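Local coordinates for protein phosphatidylinositide phosphatase SAC2 (Homo sapiens, PDB 4XUU) that removes the 4-phosphate from phosphatidylinositol 4-phosphate in endocytic recycling and forms homodimers, this chain being its hSac2 domain, at residues Q72-S77 against L103-K108. Sequence-based numbering, arbitrary orientation.
Sequences QYQRLS and LHYRYK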
ATOM      1  N   GLN A  72     -12.005 -12.363  27.827  1.00 62.03           N
ATOM      2  CA  GLN A  72     -11.689 -10.991  28.136  1.00 58.92           C
ATOM      3  C   GLN A  72     -12.451 -10.067  27.234  1.00 54.45           C
ATOM      4  O   GLN A  72     -12.657 -10.371  26.115  1.00 52.80           O
ATOM      5  CB  GLN A  72     -10.212 -10.797  27.934  1.00 58.76           C
ATOM      6  CG  GLN A  72      -9.723  -9.477  28.306  1.00 58.01           C
ATOM      7  CD  GLN A  72      -8.263  -9.371  28.094  1.00 59.15           C
ATOM      8  OE1 GLN A  72      -7.773  -8.398  27.575  1.00 57.34           O
ATOM      9  NE2 GLN A  72      -7.554 -10.381  28.481  1.00 62.63           N
ATOM     10  N   TYR A  73     -12.831  -8.912  27.724  1.00 52.55           N
ATOM     11  CA  TYR A  73     -13.586  -7.946  26.930  1.00 48.96           C
ATOM     12  C   TYR A  73     -13.219  -6.516  27.311  1.00 47.61           C
ATOM     13  O   TYR A  73     -13.156  -6.177  28.485  1.00 49.70           O
ATOM     14  CB  TYR A  73     -15.090  -8.181  27.107  1.00 49.86           C
ATOM     15  CG  TYR A  73     -15.976  -7.145  26.454  1.00 47.76           C
ATOM     16  CD1 TYR A  73     -16.325  -5.971  27.130  1.00 48.09           C
ATOM     17  CD2 TYR A  73     -16.480  -7.341  25.171  1.00 45.90           C
ATOM     18  CE1 TYR A  73     -17.142  -5.016  26.539  1.00 47.06           C
ATOM     19  CE2 TYR A  73     -17.301  -6.389  24.568  1.00 45.15           C
ATOM     20  CZ  TYR A  73     -17.625  -5.231  25.260  1.00 46.03           C
ATOM     21  OH  TYR A  73     -18.440  -4.290  24.678  1.00 46.57           O
ATOM     22  N   GLN A  74     -12.986  -5.681  26.305  1.00 44.56           N
ATOM     23  CA  GLN A  74     -12.605  -4.291  26.522  1.00 43.79           C
ATOM     24  C   GLN A  74     -13.292  -3.370  25.524  1.00 41.87           C
ATOM     25  O   GLN A  74     -13.204  -3.586  24.318  1.00 39.94           O
ATOM     26  CB  GLN A  74     -11.091  -4.116  26.383  1.00 43.44           C
ATOM     27  CG  GLN A  74     -10.237  -4.707  27.507  1.00 45.75           C
ATOM     28  CD  GLN A  74      -8.757  -4.428  27.312  1.00 45.46           C
ATOM     29  OE1 GLN A  74      -8.238  -4.546  26.210  1.00 43.68           O
ATOM     30  NE2 GLN A  74      -8.074  -4.053  28.381  1.00 48.36           N
ATOM     31  N   ARG A  75     -13.986  -2.355  26.026  1.00 42.82           N
ATOM     32  CA  ARG A  75     -14.361  -1.222  25.194  1.00 41.74           C
ATOM     33  C   ARG A  75     -13.321  -0.153  25.438  1.00 42.67           C
ATOM     34  O   ARG A  75     -13.000   0.171  26.585  1.00 44.83           O
ATOM     35  CB  ARG A  75     -15.750  -0.686  25.532  1.00 43.36           C
ATOM     36  CG  ARG A  75     -16.169   0.493  24.652  1.00 41.90           C
ATOM     37  CD  ARG A  75     -17.443   1.146  25.151  1.00 42.89           C
ATOM     38  NE  ARG A  75     -17.751   2.375  24.425  1.00 42.80           N
ATOM     39  CZ  ARG A  75     -17.250   3.576  24.715  1.00 43.21           C
ATOM     40  NH1 ARG A  75     -16.399   3.732  25.721  1.00 43.23           N
ATOM     41  NH2 ARG A  75     -17.598   4.624  23.988  1.00 43.70           N
ATOM     42  N   LEU A  76     -12.784   0.383  24.354  1.00 41.57           N
ATOM     43  CA  LEU A  76     -11.707   1.353  24.441  1.00 42.87           C
ATOM     44  C   LEU A  76     -12.047   2.544  23.568  1.00 43.38           C
ATOM     45  O   LEU A  76     -12.283   2.399  22.363  1.00 41.82           O
ATOM     46  CB  LEU A  76     -10.386   0.713  23.999  1.00 41.56           C
ATOM     47  CG  LEU A  76      -9.860  -0.460  24.841  1.00 42.65           C
ATOM     48  CD1 LEU A  76      -9.036  -1.442  24.016  1.00 40.54           C
ATOM     49  CD2 LEU A  76      -9.070   0.051  26.046  1.00 45.33           C
ATOM     50  N   SER A  77     -12.094   3.720  24.185  1.00 46.37           N
ATOM     51  CA  SER A  77     -12.344   4.956  23.459  1.00 47.94           C
ATOM     52  C   SER A  77     -11.240   5.170  22.435  1.00 46.71           C
ATOM     53  O   SER A  77     -10.082   4.813  22.681  1.00 46.24           O
ATOM     54  CB  SER A  77     -12.400   6.138  24.423  1.00 51.93           C
ATOM     55  OG  SER A  77     -12.631   7.348  23.722  1.00 54.35           O
ATOM     56  N   LEU A 103      -1.614  -2.484  18.581  1.00 39.75           N
ATOM     57  CA  LEU A 103      -2.449  -1.344  18.946  1.00 38.74           C
ATOM     58  C   LEU A 103      -2.085  -0.857  20.341  1.00 40.68           C
ATOM     59  O   LEU A 103      -2.429  -1.497  21.336  1.00 41.36           O
ATOM     60  CB  LEU A 103      -3.935  -1.731  18.912  1.00 37.11           C
ATOM     61  CG  LEU A 103      -4.519  -2.451  17.689  1.00 35.87           C
ATOM     62  CD1 LEU A 103      -5.942  -2.908  17.963  1.00 34.74           C
ATOM     63  CD2 LEU A 103      -4.480  -1.571  16.459  1.00 34.63           C
ATOM     64  N   HIS A 104      -1.385   0.273  20.409  1.00 42.01           N
ATOM     65  CA  HIS A 104      -0.966   0.852  21.685  1.00 44.72           C
ATOM     66  C   HIS A 104      -2.071   1.740  22.246  1.00 44.89           C
ATOM     67  O   HIS A 104      -2.503   2.689  21.595  1.00 44.33           O
ATOM     68  CB  HIS A 104       0.323   1.661  21.518  1.00 46.90           C
ATOM     69  CG  HIS A 104       1.494   0.854  21.050  1.00 47.57           C
ATOM     70  ND1 HIS A 104       2.488   0.421  21.903  1.00 50.24           N
ATOM     71  CD2 HIS A 104       1.834   0.406  19.819  1.00 46.22           C
ATOM     72  CE1 HIS A 104       3.387  -0.263  21.217  1.00 50.44           C
ATOM     73  NE2 HIS A 104       3.015  -0.285  19.950  1.00 48.59           N
ATOM     74  N   TYR A 105      -2.529   1.431  23.453  1.00 46.48           N
ATOM     75  CA  TYR A 105      -3.585   2.217  24.078  1.00 47.34           C
ATOM     76  C   TYR A 105      -3.217   2.741  25.465  1.00 51.80           C
ATOM     77  O   TYR A 105      -2.397   2.150  26.180  1.00 53.64           O
ATOM     78  CB  TYR A 105      -4.913   1.447  24.101  1.00 45.30           C
ATOM     79  CG  TYR A 105      -4.986   0.260  25.044  1.00 45.14           C
ATOM     80  CD1 TYR A 105      -4.601  -1.015  24.626  1.00 43.20           C
ATOM     81  CD2 TYR A 105      -5.472   0.408  26.345  1.00 46.69           C
ATOM     82  CE1 TYR A 105      -4.680  -2.111  25.484  1.00 43.97           C
ATOM     83  CE2 TYR A 105      -5.559  -0.679  27.212  1.00 47.42           C
ATOM     84  CZ  TYR A 105      -5.162  -1.934  26.775  1.00 46.55           C
ATOM     85  OH  TYR A 105      -5.242  -3.009  27.629  1.00 47.89           O
ATOM     86  N   ARG A 106      -3.826   3.866  25.824  1.00 54.09           N
ATOM     87  CA  ARG A 106      -3.616   4.484  27.119  1.00 58.99           C
ATOM     88  C   ARG A 106      -4.712   4.019  28.073  1.00 59.94           C
ATOM     89  O   ARG A 106      -5.897   4.023  27.724  1.00 58.24           O
ATOM     90  CB  ARG A 106      -3.606   6.006  26.985  1.00 61.23           C
ATOM     91  CG  ARG A 106      -3.101   6.731  28.217  1.00 67.77           C
ATOM     92  CD  ARG A 106      -2.867   8.205  27.935  1.00 72.57           C
ATOM     93  NE  ARG A 106      -1.578   8.449  27.290  1.00 74.42           N
ATOM     94  CZ  ARG A 106      -0.489   8.880  27.924  1.00 79.76           C
ATOM     95  NH1 ARG A 106      -0.519   9.121  29.230  1.00 84.07           N
ATOM     96  NH2 ARG A 106       0.637   9.075  27.250  1.00 80.92           N
ATOM     97  N   TYR A 107      -4.303   3.605  29.268  1.00 63.38           N
ATOM     98  CA  TYR A 107      -5.216   3.061  30.263  1.00 65.09           C
ATOM     99  C   TYR A 107      -4.901   3.639  31.638  1.00 70.69           C
ATOM    100  O   TYR A 107      -3.765   3.548  32.111  1.00 73.54           O
ATOM    101  CB  TYR A 107      -5.134   1.530  30.279  1.00 63.52           C
ATOM    102  CG  TYR A 107      -6.028   0.868  31.302  1.00 65.37           C
ATOM    103  CD1 TYR A 107      -7.416   0.884  31.160  1.00 64.04           C
ATOM    104  CD2 TYR A 107      -5.486   0.223  32.413  1.00 69.03           C
ATOM    105  CE1 TYR A 107      -8.242   0.277  32.103  1.00 66.25           C
ATOM    106  CE2 TYR A 107      -6.303  -0.389  33.360  1.00 71.04           C
ATOM    107  CZ  TYR A 107      -7.680  -0.360  33.198  1.00 69.81           C
ATOM    108  OH  TYR A 107      -8.495  -0.962  34.130  1.00 72.57           O
ATOM    109  N   LYS A 108      -5.915   4.230  32.269  1.00 72.93           N
ATOM    110  CA  LYS A 108      -5.748   4.982  33.514  1.00 78.93           C
ATOM    111  C   LYS A 108      -4.620   6.008  33.367  1.00 81.41           C
ATOM    112  O   LYS A 108      -3.803   6.187  34.272  1.00 86.15           O
ATOM    113  CB  LYS A 108      -5.487   4.049  34.712  1.00 82.15           C
ATOM    114  CG  LYS A 108      -6.420   2.841  34.827  1.00 80.62           C
ATOM    115  CD  LYS A 108      -7.829   3.217  35.257  1.00 82.29           C
ATOM    116  CE  LYS A 108      -8.599   1.986  35.690  1.00 82.33           C
ATOM    117  NZ  LYS A 108      -9.952   2.322  36.193  1.00 84.80           N
TER
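Segments 72-77 and 103-108 come nearest at Leu-76 and Tyr-105, with 8.2 Å between their CA atoms, so the two strands meet through side chains rather than as paired neighbours. Tyr-105 lies at the centre, touching both Leu-76 and Gln-74. Its first torsion (chi1 70°) sets CG between the backbone N and the carbonyl carbon, and from there the ring extends to the other strand. Leu-76 crosses the ring at about a right angle: its CD2 packs against the CD2 and CE2 carbons, 3.6 Å from Tyr-105 CD2, and its CD1 sits over one face. Farther along the ring, Gln-74 NE2 donates to Tyr-105 OH, 3.1 Å away, in a fairly straight bond (161° at the hydrogen). The hydroxyl lies close to the amide plane, yet amide and ring stand nearly perpendicular, 85° apart. Both polar ends have their stronger partners in the C-terminal segment, Gln-74 NE2 in Glu-166 O and Tyr-105 OH in His-165 ND1, and the bond between them links the two. A phenylalanine here would keep the ring against Leu-76 but would probably leave both Gln-74 NE2 and His-165 ND1 without their shared hydroxyl partner. His-115 and Tyr-58 also pack against Tyr-105. Strands 70-77 and 99-107, not neighbours in the sheet, thus meet across the interior of a bent, largely antiparallel sheet, as in the pleckstrin-homology-like fold of the hSac2 domain.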